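Local coordinates for Fe-regulated protein B (Neisseria meningitidis, PDB 4AIP) that transports iron across the meningococcal outer membrane as a TonB-dependent transporter, a plug-filled beta-barrel probably involved in siderophore uptake, at residues His270-Arg276 with Glu305-Thr311. Sequence-based numbering, arbitrary orientation.
Sequences HMKDQHR and ETTQSNT. With N8E (3,6,9,12,15-pentaoxatricosan-1-ol), chain F.
M271, D273 and H275 pair with N310, Q308 and T306 through two backbone N-H...O=C bonds each, 2.7 Å from M271 N to N310 O and 2.9 Å from H275 N to T306 O. The two strands thus run antiparallel as neighbouring staves of the barrel wall. On the outer face of the wall, where the detergent N8E lies and where V199, D222 and F193 of the second subunit pack on H270, K272 and T311, the H270 ring, with CG anti to the backbone N (chi1 178°), presents ND1 edge-on to T311 OG1 at 2.8 Å, a nearly straight hydrogen bond (162°). The C05 atom of the N8E tail meets the same ring's edge at CD2, 3.3 Å away. Next along this face, K272 CG rests on the T307 methyl CG2 (3.8 Å), while K272 CE touches the tail. Farther on, E305 OE2 sits over one face of the R276 guanidinium, 4.1 Å from CZ, a charge attraction without a directed N-H; Y303 OH is hydrogen-bonded to this oxygen. R276 binds L-glutamate in another structure of the protein. On the lumenal face, the bent M271 chain lays CE against N310 CB (3.6 Å). There D273 OD2 accepts a hydrogen bond from D140 N and H275 stacks on F137, joining wall to plug. Strand 246-259 continues the wall beside 270-276, and strand 325-339 beside 305-311.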
loop_
_atom_site.group_PDB
_atom_site.type_symbol
_atom_site.label_atom_id
_atom_site.label_comp_id
_atom_site.label_asym_id
_atom_site.label_seq_id
_atom_site.Cartn_x
_atom_site.Cartn_y
_atom_site.Cartn_z
ATOM N N HIS B 270 8.533 -18.366 -0.539
ATOM C CA HIS B 270 9.079 -17.015 -0.453
ATOM C C HIS B 270 8.518 -16.350 0.773
ATOM O O HIS B 270 7.291 -16.388 0.959
ATOM C CB HIS B 270 8.823 -16.145 -1.691
ATOM C CG HIS B 270 9.349 -14.749 -1.543
ATOM N ND1 HIS B 270 10.644 -14.418 -1.846
ATOM C CD2 HIS B 270 8.773 -13.612 -1.088
ATOM C CE1 HIS B 270 10.847 -13.137 -1.612
ATOM N NE2 HIS B 270 9.734 -12.629 -1.121
ATOM N N MET B 271 9.390 -15.756 1.591
ATOM C CA MET B 271 8.933 -15.073 2.758
ATOM C C MET B 271 9.383 -13.631 2.761
ATOM O O MET B 271 10.492 -13.320 2.318
ATOM C CB MET B 271 9.430 -15.768 3.981
ATOM C CG MET B 271 9.644 -14.795 5.060
ATOM S SD MET B 271 10.388 -15.399 6.534
ATOM C CE MET B 271 12.075 -15.638 6.155
ATOM N N LYS B 272 8.529 -12.752 3.292
ATOM C CA LYS B 272 8.949 -11.392 3.483
ATOM C C LYS B 272 8.457 -10.934 4.844
ATOM O O LYS B 272 7.331 -11.233 5.205
ATOM C CB LYS B 272 8.431 -10.478 2.368
ATOM C CG LYS B 272 8.926 -9.111 2.563
ATOM C CD LYS B 272 8.182 -8.032 1.842
ATOM C CE LYS B 272 8.586 -7.903 0.443
ATOM N NZ LYS B 272 8.710 -6.464 0.174
ATOM N N ASP B 273 9.302 -10.152 5.543
ATOM C CA ASP B 273 9.040 -9.650 6.885
ATOM C C ASP B 273 9.459 -8.191 6.855
ATOM O O ASP B 273 10.645 -7.880 6.631
ATOM C CB ASP B 273 10.030 -10.379 7.812
ATOM C CG ASP B 273 9.496 -10.584 9.251
ATOM O OD1 ASP B 273 9.040 -9.603 9.881
ATOM O OD2 ASP B 273 9.607 -11.717 9.761
ATOM N N GLN B 274 8.563 -7.264 7.104
ATOM C CA GLN B 274 8.957 -5.870 6.933
ATOM C C GLN B 274 8.491 -4.928 8.063
ATOM O O GLN B 274 7.330 -4.989 8.524
ATOM C CB GLN B 274 8.404 -5.405 5.601
ATOM C CG GLN B 274 8.800 -4.059 5.262
ATOM C CD GLN B 274 8.357 -3.675 3.896
ATOM O OE1 GLN B 274 9.186 -3.318 3.058
ATOM N NE2 GLN B 274 7.068 -3.763 3.634
ATOM N N HIS B 275 9.380 -4.017 8.445
ATOM C CA HIS B 275 9.025 -3.035 9.437
ATOM C C HIS B 275 9.118 -1.653 8.873
ATOM O O HIS B 275 10.149 -1.320 8.311
ATOM C CB HIS B 275 9.995 -3.077 10.588
ATOM C CG HIS B 275 10.150 -4.416 11.237
ATOM N ND1 HIS B 275 11.181 -4.687 12.107
ATOM C CD2 HIS B 275 9.405 -5.544 11.180
ATOM C CE1 HIS B 275 11.077 -5.927 12.543
ATOM N NE2 HIS B 275 9.995 -6.465 12.013
ATOM N N ARG B 276 8.094 -0.812 9.078
ATOM C CA ARG B 276 8.160 0.570 8.592
ATOM C C ARG B 276 7.672 1.562 9.610
ATOM O O ARG B 276 6.759 1.291 10.395
ATOM C CB ARG B 276 7.352 0.745 7.295
ATOM C CG ARG B 276 5.967 0.267 7.404
ATOM C CD ARG B 276 5.722 -0.647 6.252
ATOM N NE ARG B 276 4.965 0.093 5.244
ATOM C CZ ARG B 276 4.745 -0.299 3.987
ATOM N NH1 ARG B 276 5.224 -1.450 3.540
ATOM N NH2 ARG B 276 4.047 0.489 3.152
ATOM N N GLU B 305 12.214 1.631 6.130
ATOM C CA GLU B 305 11.733 0.245 6.036
ATOM C C GLU B 305 12.921 -0.666 6.199
ATOM O O GLU B 305 14.008 -0.420 5.614
ATOM C CB GLU B 305 11.024 -0.068 4.694
ATOM C CG GLU B 305 10.282 1.110 4.104
ATOM C CD GLU B 305 9.419 0.786 2.869
ATOM O OE1 GLU B 305 9.941 0.062 1.999
ATOM O OE2 GLU B 305 8.276 1.324 2.774
ATOM N N THR B 306 12.734 -1.713 6.998
ATOM C CA THR B 306 13.774 -2.674 7.155
ATOM C C THR B 306 13.120 -4.040 6.914
ATOM O O THR B 306 12.040 -4.321 7.433
ATOM C CB THR B 306 14.648 -2.473 8.501
ATOM O OG1 THR B 306 14.151 -3.277 9.549
ATOM C CG2 THR B 306 14.657 -1.018 9.017
ATOM N N THR B 307 13.741 -4.853 6.056
ATOM C CA THR B 307 13.079 -6.020 5.479
ATOM C C THR B 307 13.956 -7.287 5.486
ATOM O O THR B 307 15.181 -7.234 5.250
ATOM C CB THR B 307 12.721 -5.709 4.016
ATOM O OG1 THR B 307 12.311 -4.343 3.914
ATOM C CG2 THR B 307 11.611 -6.565 3.571
ATOM N N GLN B 308 13.328 -8.434 5.680
ATOM C CA GLN B 308 14.021 -9.697 5.560
ATOM C C GLN B 308 13.191 -10.567 4.652
ATOM O O GLN B 308 11.949 -10.726 4.870
ATOM C CB GLN B 308 14.195 -10.372 6.927
ATOM C CG GLN B 308 15.284 -11.428 6.977
ATOM C CD GLN B 308 15.379 -12.125 8.336
ATOM O OE1 GLN B 308 14.526 -12.913 8.692
ATOM N NE2 GLN B 308 16.422 -11.835 9.081
ATOM N N SER B 309 13.852 -11.145 3.651
ATOM C CA SER B 309 13.149 -11.892 2.649
ATOM C C SER B 309 13.968 -13.093 2.373
ATOM O O SER B 309 15.211 -13.078 2.342
ATOM C CB SER B 309 12.973 -11.153 1.317
ATOM O OG SER B 309 12.855 -9.767 1.462
ATOM N N ASN B 310 13.263 -14.143 2.046
ATOM C CA ASN B 310 13.917 -15.359 1.791
ATOM C C ASN B 310 13.126 -16.099 0.742
ATOM O O ASN B 310 11.934 -16.377 0.953
ATOM C CB ASN B 310 13.916 -16.191 3.080
ATOM C CG ASN B 310 14.854 -17.386 2.978
ATOM O OD1 ASN B 310 15.808 -17.338 2.187
ATOM N ND2 ASN B 310 14.584 -18.465 3.746
ATOM N N THR B 311 13.771 -16.394 -0.384
ATOM C CA THR B 311 13.248 -17.447 -1.258
ATOM C C THR B 311 14.076 -18.710 -1.042
ATOM O O THR B 311 15.305 -18.651 -1.069
ATOM C CB THR B 311 13.320 -17.081 -2.760
ATOM O OG1 THR B 311 12.856 -15.749 -2.985
ATOM C CG2 THR B 311 12.468 -17.981 -3.536
HETATM C C01 N8E F . 6.272 -9.437 -2.280
HETATM C C02 N8E F . 6.872 -10.660 -1.613
HETATM C C03 N8E F . 5.840 -11.371 -0.749
HETATM C C04 N8E F . 4.949 -12.337 -1.521
HETATM C C05 N8E F . 5.466 -13.760 -1.529
HETATM C C06 N8E F . 5.090 -14.481 -2.823
HETATM C C07 N8E F . 6.076 -14.272 -3.921
HETATM C C08 N8E F . 6.135 -15.411 -4.940
HETATM O O09 N8E F . 6.701 -16.581 -4.368
HETATM C C10 N8E F . 6.772 -17.726 -5.181
HETATM C C11 N8E F . 6.846 -18.994 -4.334
HETATM O O12 N8E F . 5.798 -19.859 -4.720
HETATM C C13 N8E F . 4.600 -19.936 -3.959
HETATM C C14 N8E F . 3.639 -20.736 -4.831
HETATM O O15 N8E F . 2.323 -20.174 -4.777
HETATM C C16 N8E F . 1.664 -20.089 -6.042
HETATM C C17 N8E F . 0.962 -21.398 -6.339
HETATM O O18 N8E F . -0.325 -21.343 -5.716
HETATM C C19 N8E F . -0.709 -22.565 -5.057
HETATM C C20 N8E F . -1.257 -23.689 -5.953
HETATM O O21 N8E F . -0.767 -24.967 -5.513
HETATM C C22 N8E F . -1.727 -25.701 -4.763
HETATM C C23 N8E F . -1.783 -27.059 -5.428
HETATM O O24 N8E F . -2.878 -27.827 -4.895
#